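Local coordinates for putative membrane transport protein (Vibrio parahaemolyticus RIMD 2210633, PDB 3CK6) that probably works as a zinc:proton symporter of the CorA metal ion transporter family, its cytoplasmic domain forming a funnel-shaped homopentamer, at residues S133-L138 against V205-H210; F77-R82 against R195-S200; W11-P16 against Q123-H128. The protein carries 1 engineered substitution. All blocks are in the same frame, centred on the assembly; numbering follows the deposited sequence.

Interaction 1: S133-L138 against V205-H210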
ATOM      1  N   SER E 133      32.293 -22.342  -4.822  1.00 27.36           N
ATOM      2  CA  SER E 133      32.408 -21.107  -5.601  1.00 26.74           C
ATOM      3  C   SER E 133      31.957 -19.932  -4.747  1.00 26.87           C
ATOM      4  O   SER E 133      31.295 -20.131  -3.721  1.00 25.61           O
ATOM      5  CB  SER E 133      31.530 -21.173  -6.855  1.00 26.88           C
ATOM      6  OG  SER E 133      30.157 -21.047  -6.503  1.00 26.28           O
ATOM      7  N   LEU E 134      32.304 -18.709  -5.156  1.00 26.79           N
ATOM      8  CA  LEU E 134      31.824 -17.528  -4.429  1.00 27.53           C
ATOM      9  C   LEU E 134      30.306 -17.396  -4.558  1.00 27.36           C
ATOM     10  O   LEU E 134      29.657 -16.947  -3.624  1.00 27.03           O
ATOM     11  CB  LEU E 134      32.513 -16.231  -4.895  1.00 27.63           C
ATOM     12  CG  LEU E 134      34.005 -16.011  -4.635  1.00 28.39           C
ATOM     13  CD1 LEU E 134      34.421 -14.607  -5.080  1.00 28.29           C
ATOM     14  CD2 LEU E 134      34.377 -16.214  -3.178  1.00 26.31           C
ATOM     15  N   ALA E 135      29.749 -17.751  -5.720  1.00 26.52           N
ATOM     16  CA  ALA E 135      28.279 -17.761  -5.900  1.00 26.46           C
ATOM     17  C   ALA E 135      27.589 -18.662  -4.868  1.00 26.54           C
ATOM     18  O   ALA E 135      26.600 -18.269  -4.218  1.00 25.97           O
ATOM     19  CB  ALA E 135      27.900 -18.181  -7.342  1.00 26.01           C
ATOM     20  N   SER E 136      28.141 -19.853  -4.677  1.00 26.34           N
ATOM     21  CA  SER E 136      27.604 -20.775  -3.687  1.00 27.03           C
ATOM     22  C   SER E 136      27.851 -20.294  -2.264  1.00 26.75           C
ATOM     23  O   SER E 136      26.979 -20.428  -1.411  1.00 27.06           O
ATOM     24  CB  SER E 136      28.172 -22.187  -3.900  1.00 27.59           C
ATOM     25  OG  SER E 136      27.742 -23.064  -2.869  1.00 28.64           O
ATOM     26  N   LEU E 137      29.031 -19.732  -2.005  1.00 26.40           N
ATOM     27  CA  LEU E 137      29.341 -19.166  -0.699  1.00 26.74           C
ATOM     28  C   LEU E 137      28.311 -18.136  -0.244  1.00 26.09           C
ATOM     29  O   LEU E 137      27.820 -18.189   0.892  1.00 26.21           O
ATOM     30  CB  LEU E 137      30.750 -18.552  -0.716  1.00 26.76           C
ATOM     31  CG  LEU E 137      31.146 -17.775   0.550  1.00 27.32           C
ATOM     32  CD1 LEU E 137      31.170 -18.712   1.766  1.00 27.08           C
ATOM     33  CD2 LEU E 137      32.482 -17.115   0.351  1.00 26.00           C
ATOM     34  N   LEU E 138      28.012 -17.174  -1.111  1.00 26.08           N
ATOM     35  CA  LEU E 138      27.110 -16.079  -0.734  1.00 27.09           C
ATOM     36  C   LEU E 138      25.693 -16.612  -0.501  1.00 26.73           C
ATOM     37  O   LEU E 138      25.002 -16.191   0.419  1.00 27.75           O
ATOM     38  CB  LEU E 138      27.118 -15.012  -1.823  1.00 26.55           C
ATOM     39  CG  LEU E 138      26.167 -13.830  -1.648  1.00 28.01           C
ATOM     40  CD1 LEU E 138      26.426 -13.140  -0.318  1.00 25.68           C
ATOM     41  CD2 LEU E 138      26.290 -12.848  -2.812  1.00 28.12           C
ATOM     42  N   VAL E 205      24.332 -14.468  -8.922  1.00 31.46           N
ATOM     43  CA  VAL E 205      22.929 -14.851  -8.841  1.00 31.37           C
ATOM     44  C   VAL E 205      22.521 -15.646 -10.089  1.00 31.46           C
ATOM     45  O   VAL E 205      21.866 -16.681  -9.990  1.00 30.39           O
ATOM     46  CB  VAL E 205      22.018 -13.609  -8.649  1.00 31.55           C
ATOM     47  CG1 VAL E 205      20.522 -13.977  -8.859  1.00 33.09           C
ATOM     48  CG2 VAL E 205      22.240 -12.972  -7.245  1.00 31.88           C
ATOM     49  N   THR E 206      22.935 -15.182 -11.266  1.00 31.67           N
ATOM     50  CA  THR E 206      22.523 -15.835 -12.512  1.00 32.94           C
ATOM     51  C   THR E 206      23.083 -17.251 -12.677  1.00 32.92           C
ATOM     52  O   THR E 206      22.518 -18.061 -13.408  1.00 33.52           O
ATOM     53  CB  THR E 206      22.819 -14.985 -13.756  1.00 33.17           C
ATOM     54  OG1 THR E 206      24.235 -14.842 -13.911  1.00 33.58           O
ATOM     55  CG2 THR E 206      22.140 -13.625 -13.637  1.00 33.91           C
ATOM     56  N   SER E 207      24.169 -17.569 -11.973  1.00 33.16           N
ATOM     57  CA  SER E 207      24.702 -18.939 -12.017  1.00 33.63           C
ATOM     58  C   SER E 207      23.927 -19.909 -11.104  1.00 32.46           C
ATOM     59  O   SER E 207      24.078 -21.121 -11.219  1.00 31.77           O
ATOM     60  CB  SER E 207      26.192 -18.957 -11.670  1.00 33.27           C
ATOM     61  OG  SER E 207      26.407 -18.319 -10.446  1.00 38.38           O
ATOM     62  N   ARG E 208      23.121 -19.353 -10.197  1.00 31.94           N
ATOM     63  CA  ARG E 208      22.295 -20.118  -9.257  1.00 31.58           C
ATOM     64  C   ARG E 208      20.901 -19.490  -9.189  1.00 30.59           C
ATOM     65  O   ARG E 208      20.474 -19.089  -8.104  1.00 30.68           O
ATOM     66  CB  ARG E 208      22.903 -20.077  -7.841  1.00 30.79           C
ATOM     67  CG  ARG E 208      24.315 -20.641  -7.725  1.00 32.81           C
ATOM     68  CD  ARG E 208      24.926 -20.413  -6.355  1.00 33.24           C
ATOM     69  NE  ARG E 208      24.190 -21.181  -5.353  1.00 35.99           N
ATOM     70  CZ  ARG E 208      24.328 -22.490  -5.173  1.00 36.70           C
ATOM     71  NH1 ARG E 208      25.220 -23.172  -5.883  1.00 37.49           N
ATOM     72  NH2 ARG E 208      23.593 -23.108  -4.256  1.00 38.03           N
ATOM     73  N   PRO E 209      20.188 -19.392 -10.335  1.00 29.88           N
ATOM     74  CA  PRO E 209      18.968 -18.582 -10.298  1.00 29.55           C
ATOM     75  C   PRO E 209      17.854 -19.130  -9.386  1.00 30.12           C
ATOM     76  O   PRO E 209      17.257 -18.362  -8.639  1.00 28.76           O
ATOM     77  CB  PRO E 209      18.546 -18.481 -11.761  1.00 29.63           C
ATOM     78  CG  PRO E 209      19.194 -19.677 -12.456  1.00 29.52           C
ATOM     79  CD  PRO E 209      20.449 -19.969 -11.673  1.00 30.11           C
ATOM     80  N   HIS E 210      17.634 -20.441  -9.400  1.00 30.02           N
ATOM     81  CA  HIS E 210      16.564 -21.027  -8.589  1.00 30.13           C
ATOM     82  C   HIS E 210      16.904 -21.094  -7.113  1.00 29.71           C
ATOM     83  O   HIS E 210      16.015 -20.895  -6.270  1.00 28.93           O
ATOM     84  CB  HIS E 210      16.156 -22.396  -9.145  1.00 30.78           C
ATOM     85  CG  HIS E 210      16.038 -22.419 -10.634  1.00 32.62           C
ATOM     86  ND1 HIS E 210      16.297 -23.545 -11.385  1.00 34.95           N
ATOM     87  CD2 HIS E 210      15.726 -21.442 -11.521  1.00 35.06           C
ATOM     88  CE1 HIS E 210      16.124 -23.268 -12.665  1.00 35.13           C
ATOM     89  NE2 HIS E 210      15.789 -21.996 -12.775  1.00 34.51           N
TER
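In the cytoplasmic domain of this CorA-family transporter, which assembles into a funnel-shaped pentamer, the capped N-terminal turn of helix 134-161 meets the short link between helix 203-206 and the long helix 209-246, with Ala135 and Ser136 touching Ser207 and Arg208. Ser133 is the N-cap of its helix: its OG accepts from Ser136 N at 3.0 Å, a nearly straight bond (163°) that ties down one of the first backbone N-H groups. Arg208 likewise stands at the N-cap position, directly before helix 209-246, and reaches back from there across the first turn of the other helix. Its CD lies 3.5 Å from Ala135 O and 3.8 Å from Ala135 CB, so the aliphatic part of the chain packs on backbone and methyl alike. A bend at chi3 (66°) then turns the guanidinium along Ser136, whose CA and CB lie over one of its faces, CA 3.6 Å above the plane and displaced toward the rim. The guanidinium itself is fixed from the next turn of the same helix, NE donating to Asn139 OD1, while Ala135 O receives the hydroxyl of Tyr212 from helix 209-246. These polar ties lie beside a segment-to-segment contact made by van der Waals touch. His210, two residues beyond Arg208, donates from NE2 to Asp73 of a neighbouring subunit, which places the link close to the pentamer interface. On the more exposed margin Ser207 OG bonds back to Glu203 O and rests against the methyl of Ala135, OG to CB 3.4 Å.

Interaction 2: F77-R82 against R195-S200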
ATOM      1  N   PHE E  77      29.304  -4.818  -5.880  1.00 25.14           N
ATOM      2  CA  PHE E  77      28.157  -4.419  -5.071  1.00 25.00           C
ATOM      3  C   PHE E  77      28.464  -4.507  -3.599  1.00 24.77           C
ATOM      4  O   PHE E  77      29.479  -5.103  -3.193  1.00 24.11           O
ATOM      5  CB  PHE E  77      26.884  -5.231  -5.431  1.00 24.34           C
ATOM      6  CG  PHE E  77      26.952  -6.709  -5.113  1.00 24.79           C
ATOM      7  CD1 PHE E  77      26.823  -7.177  -3.796  1.00 26.01           C
ATOM      8  CD2 PHE E  77      27.054  -7.643  -6.148  1.00 25.78           C
ATOM      9  CE1 PHE E  77      26.848  -8.571  -3.508  1.00 27.29           C
ATOM     10  CE2 PHE E  77      27.073  -9.031  -5.873  1.00 26.03           C
ATOM     11  CZ  PHE E  77      26.976  -9.500  -4.570  1.00 22.08           C
HETATM   12  N   MSE E  78      27.585  -3.898  -2.804  1.00 24.97           N
HETATM   13  CA  MSE E  78      27.583  -4.108  -1.349  1.00 27.02           C
HETATM   14  C   MSE E  78      26.273  -4.733  -0.963  1.00 25.65           C
HETATM   15  O   MSE E  78      25.224  -4.282  -1.414  1.00 25.55           O
HETATM   16  CB  MSE E  78      27.731  -2.790  -0.590  1.00 25.46           C
HETATM   17  CG  MSE E  78      27.800  -2.943   0.958  1.00 29.21           C
HETATM   18 SE   MSE E  78      28.067  -1.166   1.791  0.80 32.33          SE
HETATM   19  CE  MSE E  78      29.701  -0.723   1.007  1.00 30.76           C
ATOM     20  N   LEU E  79      26.343  -5.743  -0.101  1.00 25.94           N
ATOM     21  CA  LEU E  79      25.169  -6.362   0.495  1.00 25.53           C
ATOM     22  C   LEU E  79      25.295  -6.379   2.018  1.00 26.08           C
ATOM     23  O   LEU E  79      26.257  -6.907   2.588  1.00 26.46           O
ATOM     24  CB  LEU E  79      24.992  -7.802  -0.002  1.00 24.99           C
ATOM     25  CG  LEU E  79      23.761  -8.556   0.487  1.00 24.02           C
ATOM     26  CD1 LEU E  79      22.456  -7.925  -0.039  1.00 24.70           C
ATOM     27  CD2 LEU E  79      23.875 -10.013   0.060  1.00 29.59           C
ATOM     28  N   ILE E  80      24.298  -5.803   2.664  1.00 25.88           N
ATOM     29  CA  ILE E  80      24.257  -5.758   4.111  1.00 26.43           C
ATOM     30  C   ILE E  80      23.112  -6.595   4.612  1.00 26.79           C
ATOM     31  O   ILE E  80      21.999  -6.458   4.111  1.00 28.17           O
ATOM     32  CB  ILE E  80      24.153  -4.277   4.609  1.00 25.48           C
ATOM     33  CG1 ILE E  80      25.401  -3.510   4.144  1.00 26.49           C
ATOM     34  CG2 ILE E  80      23.944  -4.228   6.147  1.00 26.59           C
ATOM     35  CD1 ILE E  80      25.341  -1.976   4.294  1.00 27.50           C
ATOM     36  N   LEU E  81      23.386  -7.428   5.630  1.00 27.33           N
ATOM     37  CA  LEU E  81      22.424  -8.355   6.201  1.00 27.67           C
ATOM     38  C   LEU E  81      22.515  -8.386   7.718  1.00 27.18           C
ATOM     39  O   LEU E  81      23.496  -7.939   8.300  1.00 27.89           O
ATOM     40  CB  LEU E  81      22.657  -9.783   5.674  1.00 27.57           C
ATOM     41  CG  LEU E  81      22.603  -9.951   4.149  1.00 27.73           C
ATOM     42  CD1 LEU E  81      23.094 -11.340   3.808  1.00 27.46           C
ATOM     43  CD2 LEU E  81      21.184  -9.702   3.565  1.00 28.40           C
ATOM     44  N   ARG E  82      21.470  -8.900   8.340  1.00 27.27           N
ATOM     45  CA  ARG E  82      21.440  -9.078   9.776  1.00 26.82           C
ATOM     46  C   ARG E  82      21.189 -10.548  10.125  1.00 27.29           C
ATOM     47  O   ARG E  82      20.526 -11.286   9.369  1.00 26.71           O
ATOM     48  CB  ARG E  82      20.381  -8.164  10.401  1.00 26.62           C
ATOM     49  CG  ARG E  82      20.722  -6.684  10.353  1.00 24.87           C
ATOM     50  CD  ARG E  82      21.100  -6.134  11.750  1.00 26.49           C
ATOM     51  NE  ARG E  82      21.421  -4.696  11.686  1.00 28.63           N
ATOM     52  CZ  ARG E  82      21.654  -3.907  12.735  1.00 30.05           C
ATOM     53  NH1 ARG E  82      21.630  -4.388  13.968  1.00 30.05           N
ATOM     54  NH2 ARG E  82      21.901  -2.617  12.544  1.00 30.72           N
ATOM     55  N   ARG E 195      15.736  -9.442  -2.583  1.00 28.39           N
ATOM     56  CA  ARG E 195      15.039  -9.179  -3.845  1.00 29.17           C
ATOM     57  C   ARG E 195      15.921  -8.346  -4.771  1.00 29.33           C
ATOM     58  O   ARG E 195      16.091  -8.689  -5.947  1.00 29.00           O
ATOM     59  CB  ARG E 195      13.720  -8.444  -3.623  1.00 29.73           C
ATOM     60  CG  ARG E 195      12.889  -8.263  -4.917  1.00 32.94           C
ATOM     61  CD  ARG E 195      11.876  -7.158  -4.741  1.00 38.51           C
ATOM     62  NE  ARG E 195      12.537  -5.893  -4.420  1.00 42.63           N
ATOM     63  CZ  ARG E 195      12.004  -4.936  -3.668  1.00 44.33           C
ATOM     64  NH1 ARG E 195      10.786  -5.082  -3.161  1.00 46.93           N
ATOM     65  NH2 ARG E 195      12.685  -3.826  -3.420  1.00 42.36           N
ATOM     66  N   ASP E 196      16.476  -7.269  -4.210  1.00 29.28           N
ATOM     67  CA  ASP E 196      17.314  -6.346  -4.946  1.00 29.96           C
ATOM     68  C   ASP E 196      18.557  -7.024  -5.486  1.00 29.66           C
ATOM     69  O   ASP E 196      18.932  -6.780  -6.612  1.00 29.18           O
ATOM     70  CB  ASP E 196      17.696  -5.137  -4.086  1.00 29.30           C
ATOM     71  CG  ASP E 196      16.528  -4.194  -3.851  1.00 31.69           C
ATOM     72  OD1 ASP E 196      15.444  -4.388  -4.453  1.00 32.78           O
ATOM     73  OD2 ASP E 196      16.688  -3.254  -3.053  1.00 32.75           O
ATOM     74  N   LEU E 197      19.184  -7.867  -4.671  1.00 29.22           N
ATOM     75  CA  LEU E 197      20.325  -8.628  -5.120  1.00 28.83           C
ATOM     76  C   LEU E 197      19.940  -9.471  -6.336  1.00 28.27           C
ATOM     77  O   LEU E 197      20.666  -9.499  -7.320  1.00 26.80           O
ATOM     78  CB  LEU E 197      20.845  -9.526  -4.010  1.00 29.69           C
ATOM     79  CG  LEU E 197      21.852 -10.605  -4.411  1.00 29.52           C
ATOM     80  CD1 LEU E 197      23.193  -9.967  -4.769  1.00 29.13           C
ATOM     81  CD2 LEU E 197      21.994 -11.558  -3.227  1.00 31.45           C
ATOM     82  N   ILE E 198      18.798 -10.148  -6.257  1.00 28.43           N
ATOM     83  CA  ILE E 198      18.339 -11.010  -7.387  1.00 28.87           C
ATOM     84  C   ILE E 198      18.080 -10.192  -8.641  1.00 29.29           C
ATOM     85  O   ILE E 198      18.490 -10.574  -9.745  1.00 29.13           O
ATOM     86  CB  ILE E 198      17.088 -11.847  -6.995  1.00 28.74           C
ATOM     87  CG1 ILE E 198      17.473 -12.878  -5.935  1.00 28.53           C
ATOM     88  CG2 ILE E 198      16.480 -12.583  -8.220  1.00 28.10           C
ATOM     89  CD1 ILE E 198      16.292 -13.562  -5.245  1.00 29.30           C
ATOM     90  N   GLU E 199      17.402  -9.059  -8.494  1.00 29.83           N
ATOM     91  CA  GLU E 199      17.027  -8.271  -9.685  1.00 31.17           C
ATOM     92  C   GLU E 199      18.224  -7.596 -10.371  1.00 30.72           C
ATOM     93  O   GLU E 199      18.100  -7.122 -11.499  1.00 30.81           O
ATOM     94  CB  GLU E 199      15.927  -7.245  -9.363  1.00 31.67           C
ATOM     95  CG  GLU E 199      14.792  -7.775  -8.494  1.00 35.37           C
ATOM     96  CD  GLU E 199      13.565  -8.288  -9.236  1.00 40.74           C
ATOM     97  OE1 GLU E 199      12.438  -7.975  -8.755  1.00 41.08           O
ATOM     98  OE2 GLU E 199      13.702  -9.013 -10.268  1.00 42.77           O
ATOM     99  N   SER E 200      19.369  -7.576  -9.684  1.00 31.15           N
ATOM    100  CA  SER E 200      20.618  -6.987 -10.194  1.00 30.39           C
ATOM    101  C   SER E 200      21.232  -7.784 -11.349  1.00 31.13           C
ATOM    102  O   SER E 200      21.995  -7.228 -12.147  1.00 29.49           O
ATOM    103  CB  SER E 200      21.649  -6.804  -9.059  1.00 31.12           C
ATOM    104  OG  SER E 200      22.333  -8.019  -8.742  1.00 29.53           O
TER
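Leu197 leaves helix 173-199 with CB directed at the strand 77-82 and meets Phe77 and Leu79 with its two methyls. CG stands anti to the backbone N (chi1 167°), which carries the fork outward from the helix to the sheet. CD1 settles over one face of the Phe77 ring, 4.2 Å from the centroid and 25° off the normal, a CH-pi contact shifted toward the rim; its closest ring atom is Phe77 CZ at 3.8 Å. The second methyl, CD2, touches Leu79 CD2 at 4.1 Å, the two leucine side chains roughly perpendicular. This is the helix-on-sheet layer of the alpha/beta cytoplasmic domain: alternate strand residues Phe77 and Leu79 face the helices, Leu138 of helix 134-161 touches Phe77, and Ile142 of that helix and Tyr212 of helix 209-246 touch Leu197. Phe69 on the neighbouring strand touches both Leu197 and the Phe77 ring. Polar groups flank Leu197 along the chain: Leu197 O accepts from Ser200 OG at 2.6 Å, and Asp196 OD1 is gripped side-on by Arg195 NE and NH2, the shorter bond 3.0 Å from NH2, with the carboxylate oxygen lying close to the guanidinium plane.

Interaction 3: W11-P16 against Q123-H128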
ATOM      1  N   TRP E  11      40.027 -17.594   2.114  1.00 26.46           N
ATOM      2  CA  TRP E  11      39.843 -18.810   1.328  1.00 26.61           C
ATOM      3  C   TRP E  11      39.939 -18.486  -0.153  1.00 26.59           C
ATOM      4  O   TRP E  11      39.506 -17.421  -0.595  1.00 26.37           O
ATOM      5  CB  TRP E  11      38.492 -19.478   1.626  1.00 26.95           C
ATOM      6  CG  TRP E  11      38.466 -20.183   2.947  1.00 26.94           C
ATOM      7  CD1 TRP E  11      38.128 -19.643   4.142  1.00 26.31           C
ATOM      8  CD2 TRP E  11      38.836 -21.550   3.209  1.00 26.92           C
ATOM      9  NE1 TRP E  11      38.237 -20.590   5.144  1.00 28.83           N
ATOM     10  CE2 TRP E  11      38.686 -21.764   4.600  1.00 28.14           C
ATOM     11  CE3 TRP E  11      39.274 -22.614   2.404  1.00 27.15           C
ATOM     12  CZ2 TRP E  11      38.952 -23.003   5.205  1.00 28.48           C
ATOM     13  CZ3 TRP E  11      39.546 -23.840   3.001  1.00 27.36           C
ATOM     14  CH2 TRP E  11      39.375 -24.027   4.391  1.00 26.98           C
ATOM     15  N   ASP E  12      40.495 -19.423  -0.904  1.00 26.65           N
ATOM     16  CA  ASP E  12      40.622 -19.302  -2.344  1.00 27.24           C
ATOM     17  C   ASP E  12      39.672 -20.290  -3.031  1.00 27.52           C
ATOM     18  O   ASP E  12      39.805 -21.515  -2.866  1.00 27.72           O
ATOM     19  CB  ASP E  12      42.083 -19.544  -2.751  1.00 27.65           C
ATOM     20  CG  ASP E  12      42.319 -19.367  -4.246  1.00 28.10           C
ATOM     21  OD1 ASP E  12      41.368 -19.047  -4.996  1.00 27.79           O
ATOM     22  OD2 ASP E  12      43.467 -19.563  -4.673  1.00 30.93           O
ATOM     23  N   PHE E  13      38.718 -19.741  -3.790  1.00 27.56           N
ATOM     24  CA  PHE E  13      37.731 -20.520  -4.561  1.00 27.66           C
ATOM     25  C   PHE E  13      38.021 -20.557  -6.059  1.00 28.53           C
ATOM     26  O   PHE E  13      37.101 -20.789  -6.864  1.00 28.13           O
ATOM     27  CB  PHE E  13      36.337 -19.938  -4.373  1.00 27.86           C
ATOM     28  CG  PHE E  13      35.806 -20.082  -2.967  1.00 27.36           C
ATOM     29  CD1 PHE E  13      36.127 -19.138  -1.988  1.00 28.83           C
ATOM     30  CD2 PHE E  13      35.006 -21.167  -2.620  1.00 27.25           C
ATOM     31  CE1 PHE E  13      35.653 -19.263  -0.694  1.00 25.00           C
ATOM     32  CE2 PHE E  13      34.509 -21.283  -1.308  1.00 26.49           C
ATOM     33  CZ  PHE E  13      34.843 -20.348  -0.365  1.00 26.55           C
ATOM     34  N   SER E  14      39.275 -20.330  -6.442  1.00 28.81           N
ATOM     35  CA  SER E  14      39.655 -20.498  -7.857  1.00 30.71           C
ATOM     36  C   SER E  14      39.314 -21.911  -8.362  1.00 31.67           C
ATOM     37  O   SER E  14      38.841 -22.094  -9.494  1.00 32.35           O
ATOM     38  CB  SER E  14      41.136 -20.198  -8.066  1.00 29.68           C
ATOM     39  OG  SER E  14      41.433 -18.848  -7.756  1.00 33.02           O
ATOM     40  N   THR E  15      39.554 -22.911  -7.520  1.00 32.66           N
ATOM     41  CA  THR E  15      39.248 -24.295  -7.867  1.00 32.94           C
ATOM     42  C   THR E  15      38.013 -24.721  -7.066  1.00 33.24           C
ATOM     43  O   THR E  15      37.690 -24.080  -6.045  1.00 32.73           O
ATOM     44  CB  THR E  15      40.447 -25.241  -7.579  1.00 33.34           C
ATOM     45  OG1 THR E  15      40.490 -25.563  -6.185  1.00 32.41           O
ATOM     46  CG2 THR E  15      41.783 -24.596  -7.999  1.00 33.04           C
ATOM     47  N   PRO E  16      37.307 -25.784  -7.521  1.00 32.98           N
ATOM     48  CA  PRO E  16      36.132 -26.306  -6.796  1.00 32.85           C
ATOM     49  C   PRO E  16      36.407 -26.764  -5.356  1.00 32.49           C
ATOM     50  O   PRO E  16      35.470 -26.878  -4.567  1.00 33.64           O
ATOM     51  CB  PRO E  16      35.707 -27.511  -7.640  1.00 32.83           C
ATOM     52  CG  PRO E  16      36.242 -27.224  -9.010  1.00 32.82           C
ATOM     53  CD  PRO E  16      37.547 -26.531  -8.770  1.00 33.37           C
ATOM     54  N   GLN E 123      33.656 -24.030   9.199  1.00 27.12           N
ATOM     55  CA  GLN E 123      33.894 -25.430   9.619  1.00 28.04           C
ATOM     56  C   GLN E 123      33.824 -26.430   8.443  1.00 27.58           C
ATOM     57  O   GLN E 123      34.690 -27.290   8.311  1.00 27.70           O
ATOM     58  CB  GLN E 123      32.944 -25.830  10.755  1.00 28.54           C
ATOM     59  CG  GLN E 123      33.211 -25.020  12.035  1.00 30.52           C
ATOM     60  CD  GLN E 123      32.435 -25.480  13.267  1.00 31.55           C
ATOM     61  OE1 GLN E 123      31.554 -26.356  13.199  1.00 38.04           O
ATOM     62  NE2 GLN E 123      32.764 -24.881  14.412  1.00 33.87           N
ATOM     63  N   ALA E 124      32.814 -26.279   7.589  1.00 27.00           N
ATOM     64  CA  ALA E 124      32.639 -27.099   6.395  1.00 27.20           C
ATOM     65  C   ALA E 124      33.828 -26.975   5.421  1.00 27.45           C
ATOM     66  O   ALA E 124      34.334 -27.989   4.914  1.00 27.57           O
ATOM     67  CB  ALA E 124      31.328 -26.728   5.707  1.00 27.41           C
ATOM     68  N   LEU E 125      34.275 -25.743   5.184  1.00 26.93           N
ATOM     69  CA  LEU E 125      35.476 -25.477   4.385  1.00 27.81           C
ATOM     70  C   LEU E 125      36.697 -26.176   4.970  1.00 28.51           C
ATOM     71  O   LEU E 125      37.479 -26.785   4.239  1.00 29.01           O
ATOM     72  CB  LEU E 125      35.732 -23.967   4.236  1.00 26.41           C
ATOM     73  CG  LEU E 125      34.702 -23.205   3.393  1.00 26.98           C
ATOM     74  CD1 LEU E 125      34.752 -21.694   3.623  1.00 28.54           C
ATOM     75  CD2 LEU E 125      34.854 -23.553   1.897  1.00 24.80           C
ATOM     76  N   ALA E 126      36.831 -26.099   6.295  1.00 29.40           N
ATOM     77  CA  ALA E 126      37.923 -26.733   7.025  1.00 30.46           C
ATOM     78  C   ALA E 126      37.895 -28.261   6.853  1.00 31.45           C
ATOM     79  O   ALA E 126      38.950 -28.903   6.849  1.00 31.67           O
ATOM     80  CB  ALA E 126      37.866 -26.337   8.508  1.00 30.67           C
ATOM     81  N   GLU E 127      36.694 -28.829   6.689  1.00 32.67           N
ATOM     82  CA  GLU E 127      36.510 -30.282   6.488  1.00 33.93           C
ATOM     83  C   GLU E 127      36.493 -30.648   5.011  1.00 33.90           C
ATOM     84  O   GLU E 127      36.157 -31.783   4.664  1.00 34.03           O
ATOM     85  CB  GLU E 127      35.192 -30.780   7.090  1.00 34.08           C
ATOM     86  CG  GLU E 127      34.676 -30.026   8.280  1.00 38.24           C
ATOM     87  CD  GLU E 127      35.002 -30.669   9.617  1.00 42.64           C
ATOM     88  OE1 GLU E 127      36.097 -31.256   9.748  1.00 45.33           O
ATOM     89  OE2 GLU E 127      34.158 -30.569  10.545  1.00 43.30           O
ATOM     90  N   HIS E 128      36.809 -29.680   4.149  1.00 33.77           N
ATOM     91  CA  HIS E 128      36.814 -29.862   2.696  1.00 33.94           C
ATOM     92  C   HIS E 128      35.437 -30.213   2.125  1.00 33.75           C
ATOM     93  O   HIS E 128      35.320 -30.949   1.147  1.00 33.44           O
ATOM     94  CB  HIS E 128      37.883 -30.886   2.295  1.00 34.08           C
ATOM     95  CG  HIS E 128      39.238 -30.556   2.835  1.00 35.34           C
ATOM     96  ND1 HIS E 128      39.813 -31.247   3.879  1.00 37.79           N
ATOM     97  CD2 HIS E 128      40.105 -29.570   2.511  1.00 36.27           C
ATOM     98  CE1 HIS E 128      40.993 -30.719   4.157  1.00 38.75           C
ATOM     99  NE2 HIS E 128      41.193 -29.698   3.342  1.00 37.44           N
TER
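A tryptophan ring lies against both the side chain and the peptide carbonyl of a single leucine: Trp11 meets Leu125 at CB, at CD1 and at the backbone O. Leu125 CB sits over the six-membered ring, 3.6 Å from its centroid and 16° off the normal, a close CH-pi contact whose shortest pair is CB to Trp11 CZ2 at 3.5 Å. Farther out, Leu125 CD1 comes to about 4.0 Å from Trp11 NE1 and CD1, so the leucine runs back along the indole from the benzo ring to the pyrrole ring, the two side chains lying alongside with opposite headings. At the far end of the ring, Trp11 CH2 approaches Leu125 O at 3.4 Å. The indole N-H is used by Glu9 OE1, two residues earlier on the same strand, which helps to fix how the ring is turned. Leu125 has CG anti to its carbonyl carbon (chi1 -68°), and its other branch extends to Phe13, CD2 to CZ 3.9 Å, with the phenylalanine side chain set crosswise to the leucine. Trp33 of the adjacent strand touches both Phe13 and Leu125. Beyond the strand end the loop is braced by Asp12: OD1 accepts from Ser14 N at 2.8 Å, from above the carboxylate plane, and from Ser14 OG through its syn lone pair. The Leu125 carbonyl near Trp11 CH2 is itself engaged, accepting from His128 N at 3.0 Å. Packed against Trp11 and Phe13 at the end of strand 7-12, where Asp12 forms an Asx turn with Ser14, helix 116-126 thus closes with that bond, Lys129 N to Ala124 O and positive phi at His128: a Schellman motif.

Interaction 2 is the innermost of the three, wholly apolar across its interface; interaction 3 is also buried but lies farther from the chain centre, with an exposed helix end and loop beside it. Interaction 1 is partly buried and sets polar side chains, an arginine and a serine, against a helix start, though they touch it by van der Waals contact and bond mainly to residues outside the two segments. Helix 134-161 connects them: Leu138 of interaction 1 packs on Phe77 and Leu79 of interaction 2, while Leu134 and Leu137 touch Phe13 of interaction 3. Val205 also meets Leu197. Interactions 2 and 3 do not touch, yet both involve strands of the same mixed sheet.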